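Local coordinates for protein OXA-46 oxacillinase (Pseudomonas aeruginosa, PDB 3IF6) that probably hydrolyses the amide bond of beta-lactam antibiotics as a class D serine beta-lactamase, giving substituted beta-amino acids, at residues Q111-A116 with K194-T199; S204-A209 with W223-T228. All coordinates share one frame; numbering follows the deposited sequence.

Contact 1. Residues Q111-A116 with K194-T199; sequences QDLRSA and KDLMIT. With EDO (1,2-ethanediol), chain K.
Arg114 reaches across from the start of helix 113-118 to the C-terminal end of helix 187-196 and carries most of this contact. Its CG stands anti to the backbone N (chi1 -170°), which sends the side chain out from its own helix, and bends at chi2 and chi3 then bring the guanidinium to Asp195. Arg114 NH1 donates to Asp195 OD2 at 3.0 Å; the oxygen lies close to the guanidinium plane and accepts with its anti lone pair, while the two flat groups stand 83° apart. OD2 also forms a salt bridge with a basic side chain of a neighbouring protein chain. Arg114 NH2 points to Asp195 O in a contact modelled as very short, its exact length doubtful. A water accepting from Arg114 NH2 at 2.6 Å lies within hydrogen-bonding distance of Leu196 O and Ile198 O. Arginine suits this place because its several N-H groups can face carboxylate, carbonyl and water at once.

Leu196 supplies the apolar half. Leu196 CD2 lies over one face of the guanidinium, toward the rim and 3.6 Å from Arg114 NH1, and its other branch, CD1, meets Leu113 CB at 4.0 Å. Asp112 caps helix 113-118: its OD1 accepts a nearly straight bond from Ser115 N at 2.9 Å. Ala116 O accepts from Lys75, three residues after Ser72, the predicted acyl-ester serine, so this helix also borders the active site. Chemically, the contact pairs a charge with a carboxylate shared between chains and with a carbonyl at the helix end, and through water with two more; their partial negative charge probably adds to the attraction.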
loop_
_atom_site.group_PDB
_atom_site.type_symbol
_atom_site.label_atom_id
_atom_site.label_comp_id
_atom_site.label_asym_id
_atom_site.label_seq_id
_atom_site.Cartn_x
_atom_site.Cartn_y
_atom_site.Cartn_z
ATOM N N GLN B 111 -18.205 -7.802 2.175
ATOM C CA GLN B 111 -17.526 -6.558 1.867
ATOM C C GLN B 111 -16.682 -6.208 3.063
ATOM O O GLN B 111 -16.988 -6.561 4.201
ATOM C CB GLN B 111 -18.507 -5.409 1.534
ATOM C CG GLN B 111 -19.464 -5.652 0.317
ATOM C CD GLN B 111 -18.757 -5.968 -0.985
ATOM O OE1 GLN B 111 -17.755 -5.343 -1.310
ATOM N NE2 GLN B 111 -19.278 -6.955 -1.749
ATOM N N ASP B 112 -15.576 -5.547 2.794
ATOM C CA ASP B 112 -14.768 -4.995 3.854
ATOM C C ASP B 112 -14.330 -3.663 3.284
ATOM O O ASP B 112 -14.679 -3.349 2.134
ATOM C CB ASP B 112 -13.573 -5.912 4.174
ATOM C CG ASP B 112 -12.684 -6.196 2.952
ATOM O OD1 ASP B 112 -12.814 -5.552 1.896
ATOM O OD2 ASP B 112 -11.809 -7.058 3.060
ATOM N N LEU B 113 -13.574 -2.915 4.072
ATOM C CA LEU B 113 -13.035 -1.611 3.699
ATOM C C LEU B 113 -12.354 -1.556 2.343
ATOM O O LEU B 113 -12.481 -0.559 1.636
ATOM C CB LEU B 113 -12.074 -1.121 4.791
ATOM C CG LEU B 113 -12.505 0.043 5.675
ATOM C CD1 LEU B 113 -14.008 0.281 5.669
ATOM C CD2 LEU B 113 -11.971 -0.120 7.062
ATOM N N ARG B 114 -11.687 -2.649 1.979
ATOM C CA ARG B 114 -10.934 -2.777 0.745
ATOM C C ARG B 114 -11.762 -2.921 -0.521
ATOM O O ARG B 114 -11.505 -2.239 -1.498
ATOM C CB ARG B 114 -10.104 -4.042 0.833
ATOM C CG ARG B 114 -9.097 -4.202 -0.265
ATOM C CD ARG B 114 -7.772 -4.021 0.345
ATOM N NE ARG B 114 -7.076 -2.997 -0.364
ATOM C CZ ARG B 114 -6.028 -2.337 0.117
ATOM N NH1 ARG B 114 -5.558 -2.590 1.352
ATOM N NH2 ARG B 114 -5.471 -1.407 -0.671
ATOM N N SER B 115 -12.692 -3.881 -0.525
ATOM C CA SER B 115 -13.624 -4.079 -1.637
ATOM C C SER B 115 -14.518 -2.837 -1.826
ATOM O O SER B 115 -14.783 -2.436 -2.973
ATOM C CB SER B 115 -14.481 -5.316 -1.408
ATOM O OG SER B 115 -15.205 -5.155 -0.221
ATOM N N ALA B 116 -14.937 -2.257 -0.692
ATOM C CA ALA B 116 -15.727 -1.009 -0.616
ATOM C C ALA B 116 -15.032 0.219 -1.231
ATOM O O ALA B 116 -15.698 1.068 -1.841
ATOM C CB ALA B 116 -16.144 -0.703 0.846
ATOM N N LYS B 194 -4.580 5.336 3.362
ATOM C CA LYS B 194 -3.554 5.386 2.273
ATOM C C LYS B 194 -3.184 4.004 1.732
ATOM O O LYS B 194 -2.594 3.883 0.648
ATOM C CB LYS B 194 -2.264 6.083 2.733
ATOM C CG LYS B 194 -2.326 7.624 2.985
ATOM C CD LYS B 194 -0.953 8.126 3.484
ATOM C CE LYS B 194 -0.961 8.300 5.016
ATOM N NZ LYS B 194 0.344 8.849 5.523
ATOM N N ASP B 195 -3.465 2.968 2.513
ATOM C CA ASP B 195 -3.232 1.614 2.042
ATOM C C ASP B 195 -4.365 1.177 1.132
ATOM O O ASP B 195 -4.169 0.562 0.083
ATOM C CB ASP B 195 -3.048 0.616 3.198
ATOM C CG ASP B 195 -2.251 -0.613 2.756
ATOM O OD1 ASP B 195 -1.005 -0.546 2.837
ATOM O OD2 ASP B 195 -2.854 -1.603 2.270
ATOM N N LEU B 196 -5.562 1.545 1.551
ATOM C CA LEU B 196 -6.753 1.265 0.802
ATOM C C LEU B 196 -6.758 1.925 -0.549
ATOM O O LEU B 196 -7.380 1.412 -1.452
ATOM C CB LEU B 196 -7.970 1.655 1.633
ATOM C CG LEU B 196 -8.011 0.916 2.980
ATOM C CD1 LEU B 196 -9.126 1.457 3.833
ATOM C CD2 LEU B 196 -8.171 -0.569 2.722
ATOM N N MET B 197 -6.024 3.030 -0.693
ATOM C CA MET B 197 -5.888 3.771 -1.957
ATOM C C MET B 197 -5.004 3.155 -3.010
ATOM O O MET B 197 -5.045 3.580 -4.186
ATOM C CB MET B 197 -5.386 5.180 -1.684
ATOM C CG MET B 197 -6.437 6.021 -0.985
ATOM S SD MET B 197 -5.803 7.580 -0.412
ATOM C CE MET B 197 -5.412 8.368 -2.016
ATOM N N ILE B 198 -4.197 2.162 -2.628
ATOM C CA ILE B 198 -3.270 1.547 -3.581
ATOM C C ILE B 198 -4.009 0.938 -4.774
ATOM O O ILE B 198 -4.831 0.021 -4.626
ATOM C CB ILE B 198 -2.340 0.480 -2.914
ATOM C CG1 ILE B 198 -1.456 1.129 -1.838
ATOM C CG2 ILE B 198 -1.519 -0.287 -4.001
ATOM C CD1 ILE B 198 -1.089 0.222 -0.727
ATOM N N THR B 199 -3.704 1.442 -5.965
ATOM C CA THR B 199 -4.242 0.824 -7.154
ATOM C C THR B 199 -3.176 0.081 -7.935
ATOM O O THR B 199 -3.484 -0.740 -8.784
ATOM C CB THR B 199 -4.988 1.860 -8.071
ATOM O OG1 THR B 199 -4.027 2.687 -8.740
ATOM C CG2 THR B 199 -5.854 2.729 -7.236
HETATM C C1 EDO K . -13.800 -10.409 3.941
HETATM O O1 EDO K . -13.764 -9.294 4.850
HETATM C C2 EDO K . -14.110 -9.914 2.539
HETATM O O2 EDO K . -13.700 -10.906 1.601
HETATM O O HOH W 1 -6.759 -0.983 -2.929
#

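Contact 2. Residues S204-A209 with W223-T228; sequences SWILRA and WIEWPT. With EDO (1,2-ethanediol), chain J.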
loop_
_atom_site.group_PDB
_atom_site.type_symbol
_atom_site.label_atom_id
_atom_site.label_comp_id
_atom_site.label_asym_id
_atom_site.label_seq_id
_atom_site.Cartn_x
_atom_site.Cartn_y
_atom_site.Cartn_z
ATOM N N SER B 204 9.841 0.584 -7.157
ATOM C CA SER B 204 10.287 1.935 -6.823
ATOM C C SER B 204 9.187 2.978 -6.671
ATOM O O SER B 204 9.455 4.105 -6.226
ATOM C CB SER B 204 11.287 2.423 -7.860
ATOM O OG SER B 204 12.570 2.063 -7.414
ATOM N N TRP B 205 7.959 2.597 -7.019
ATOM C CA TRP B 205 6.819 3.518 -6.931
ATOM C C TRP B 205 5.548 2.924 -6.347
ATOM O O TRP B 205 5.237 1.747 -6.563
ATOM C CB TRP B 205 6.496 4.066 -8.302
ATOM C CG TRP B 205 6.411 3.026 -9.342
ATOM C CD1 TRP B 205 7.442 2.472 -10.021
ATOM C CD2 TRP B 205 5.218 2.441 -9.864
ATOM N NE1 TRP B 205 6.976 1.556 -10.936
ATOM C CE2 TRP B 205 5.609 1.518 -10.862
ATOM C CE3 TRP B 205 3.850 2.607 -9.586
ATOM C CZ2 TRP B 205 4.684 0.747 -11.586
ATOM C CZ3 TRP B 205 2.920 1.835 -10.308
ATOM C CH2 TRP B 205 3.347 0.921 -11.297
ATOM N N ILE B 206 4.813 3.745 -5.607
ATOM C CA ILE B 206 3.455 3.369 -5.209
ATOM C C ILE B 206 2.407 4.374 -5.653
ATOM O O ILE B 206 2.430 5.538 -5.214
ATOM C CB ILE B 206 3.358 3.075 -3.692
ATOM C CG1 ILE B 206 4.376 1.962 -3.340
ATOM C CG2 ILE B 206 1.962 2.669 -3.354
ATOM C CD1 ILE B 206 4.863 1.961 -1.931
ATOM N N LEU B 207 1.499 3.898 -6.518
ATOM C CA LEU B 207 0.311 4.640 -6.983
ATOM C C LEU B 207 -0.902 4.503 -6.048
ATOM O O LEU B 207 -1.442 3.417 -5.893
ATOM C CB LEU B 207 -0.071 4.223 -8.404
ATOM C CG LEU B 207 -1.319 4.932 -8.991
ATOM C CD1 LEU B 207 -1.255 6.502 -8.972
ATOM C CD2 LEU B 207 -1.643 4.427 -10.381
ATOM N N ARG B 208 -1.295 5.617 -5.429
ATOM C CA ARG B 208 -2.445 5.714 -4.498
ATOM C C ARG B 208 -3.504 6.720 -5.018
ATOM O O ARG B 208 -3.277 7.922 -4.954
ATOM C CB ARG B 208 -1.993 6.155 -3.096
ATOM C CG ARG B 208 -0.878 5.321 -2.467
ATOM C CD ARG B 208 -0.552 5.834 -1.073
ATOM N NE ARG B 208 0.771 5.407 -0.635
ATOM C CZ ARG B 208 1.044 4.344 0.133
ATOM N NH1 ARG B 208 0.081 3.540 0.590
ATOM N NH2 ARG B 208 2.307 4.079 0.438
ATOM N N ALA B 209 -4.655 6.212 -5.492
ATOM C CA ALA B 209 -5.624 6.999 -6.237
ATOM C C ALA B 209 -7.052 6.474 -6.063
ATOM O O ALA B 209 -7.235 5.340 -5.628
ATOM C CB ALA B 209 -5.256 7.031 -7.730
ATOM N N TRP B 223 -1.905 10.256 -5.753
ATOM C CA TRP B 223 -0.480 10.477 -6.012
ATOM C C TRP B 223 0.298 9.206 -6.313
ATOM O O TRP B 223 -0.136 8.112 -5.999
ATOM C CB TRP B 223 0.191 11.229 -4.858
ATOM C CG TRP B 223 0.350 10.465 -3.563
ATOM C CD1 TRP B 223 1.409 9.669 -3.203
ATOM C CD2 TRP B 223 -0.566 10.451 -2.451
ATOM N NE1 TRP B 223 1.203 9.162 -1.949
ATOM C CE2 TRP B 223 0.002 9.627 -1.460
ATOM C CE3 TRP B 223 -1.807 11.063 -2.203
ATOM C CZ2 TRP B 223 -0.619 9.403 -0.224
ATOM C CZ3 TRP B 223 -2.428 10.852 -0.988
ATOM C CH2 TRP B 223 -1.832 10.013 -0.005
ATOM N N ILE B 224 1.444 9.398 -6.951
ATOM C CA ILE B 224 2.439 8.376 -7.172
ATOM C C ILE B 224 3.734 8.732 -6.383
ATOM O O ILE B 224 4.300 9.810 -6.561
ATOM C CB ILE B 224 2.681 8.161 -8.702
ATOM C CG1 ILE B 224 3.627 6.978 -8.926
ATOM C CG2 ILE B 224 3.174 9.454 -9.385
ATOM C CD1 ILE B 224 3.494 6.349 -10.227
ATOM N N GLU B 225 4.139 7.853 -5.462
ATOM C CA GLU B 225 5.394 7.983 -4.706
ATOM C C GLU B 225 6.581 7.310 -5.416
ATOM O O GLU B 225 6.462 6.209 -5.938
ATOM C CB GLU B 225 5.283 7.377 -3.310
ATOM C CG GLU B 225 3.906 7.370 -2.687
ATOM C CD GLU B 225 3.914 6.784 -1.298
ATOM O OE1 GLU B 225 4.806 5.965 -0.992
ATOM O OE2 GLU B 225 3.035 7.141 -0.498
ATOM N N TRP B 226 7.718 8.003 -5.409
ATOM C CA TRP B 226 8.993 7.493 -5.896
ATOM C C TRP B 226 9.991 7.709 -4.759
ATOM O O TRP B 226 9.634 8.341 -3.760
ATOM C CB TRP B 226 9.454 8.227 -7.162
ATOM C CG TRP B 226 8.579 8.107 -8.343
ATOM C CD1 TRP B 226 7.542 8.921 -8.666
ATOM C CD2 TRP B 226 8.678 7.145 -9.398
ATOM N NE1 TRP B 226 6.977 8.523 -9.849
ATOM C CE2 TRP B 226 7.659 7.436 -10.324
ATOM C CE3 TRP B 226 9.528 6.067 -9.651
ATOM C CZ2 TRP B 226 7.452 6.669 -11.493
ATOM C CZ3 TRP B 226 9.322 5.305 -10.799
ATOM C CH2 TRP B 226 8.291 5.610 -11.704
ATOM N N PRO B 227 11.239 7.197 -4.900
ATOM C CA PRO B 227 12.268 7.295 -3.835
ATOM C C PRO B 227 12.534 8.737 -3.337
ATOM O O PRO B 227 12.819 8.944 -2.170
ATOM C CB PRO B 227 13.516 6.728 -4.521
ATOM C CG PRO B 227 12.996 5.834 -5.615
ATOM C CD PRO B 227 11.767 6.517 -6.106
ATOM N N THR B 228 12.387 9.715 -4.233
ATOM C CA THR B 228 12.670 11.145 -3.991
ATOM C C THR B 228 11.492 11.961 -3.430
ATOM O O THR B 228 11.687 12.999 -2.768
ATOM C CB THR B 228 13.175 11.787 -5.282
ATOM O OG1 THR B 228 12.546 11.147 -6.400
ATOM C CG2 THR B 228 14.661 11.525 -5.423
HETATM C C1 EDO J . -8.946 1.504 -4.836
HETATM O O1 EDO J . -8.511 1.408 -3.487
HETATM C C2 EDO J . -8.985 2.965 -5.192
HETATM O O2 EDO J . -8.809 2.993 -6.614
#
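The beta hairpin of strands 206-213 and 217-226 forms this contact at the end away from its turn, where the two strands run antiparallel at 161° in the central sheet. Ile206 and Glu225 form a hydrogen-bonded pair, as do Arg208 and Trp223; between them Leu207 and Ile224 make a non-hydrogen-bonded pair. Glu225 N gives a bond of 2.9 Å to Ile206 O, and Arg208 N one of 2.8 Å to Trp223 O, answered by Trp223 N to Arg208 O.

On the face carrying Ile206, Arg208, Trp223 and Glu225, a polar group is built over apolar walls. Extended from CG to NE, the Arg208 chain passes the indole of Trp223; Arg208 CD lies 3.7 Å from Trp223 CZ2, and Ile206 CG2 lies over one face of the guanidinium. Arg208 NE donates to Glu225 OE2 at 2.9 Å, arriving from above the carboxylate plane. Glu225 OE2 also lies in the plane of the Trp223 ring, 3.1 Å from Trp223 NE1, and accepts that nearly straight bond (175°) with its anti lone pair. Two donors thus grip one carboxylate oxygen, OE2, and limit its rotation; glutamate suits the place by its length and charge. Arg208 NH1 donates a hydrogen bond to Lys194 O, and NH2 pairs with an acidic side chain of a neighbouring protein chain. Leu207 and Ile224 make the other face apolar here.

At the open end two tryptophans lie side by side. Trp205 CB sits over the six-membered ring of Trp226 in a CH-pi contact, 3.8 Å from its centroid, and the rings meet obliquely at 42°. Trp226 NE1 binds Ala262 O, tying this end to the C-terminal tail. Such an antiparallel hairpin is part of the central sheet of the serine beta-lactamase and penicillin-binding protein fold.

Overall arrangement
From the N terminus, contact 1 comes first: residues 111-116 meet 194-199 after a mostly helical excursion of 77 residues, closing a long loop. Contact 2 follows in series, since 204-209 and 223-228 begin beyond it and close only a short hairpin with 13 residues between. The two neither nest nor cross; the centres of contact 1 and contact 2 lie about 17 Å apart. They meet where the end of helix 187-196 passes into strand 198-201, with Met197 O 3.0 Å from Ala209 N. Contact 1 joins two helices beside the strand that is outermost within this chain, and contact 2 lies further into the sheet.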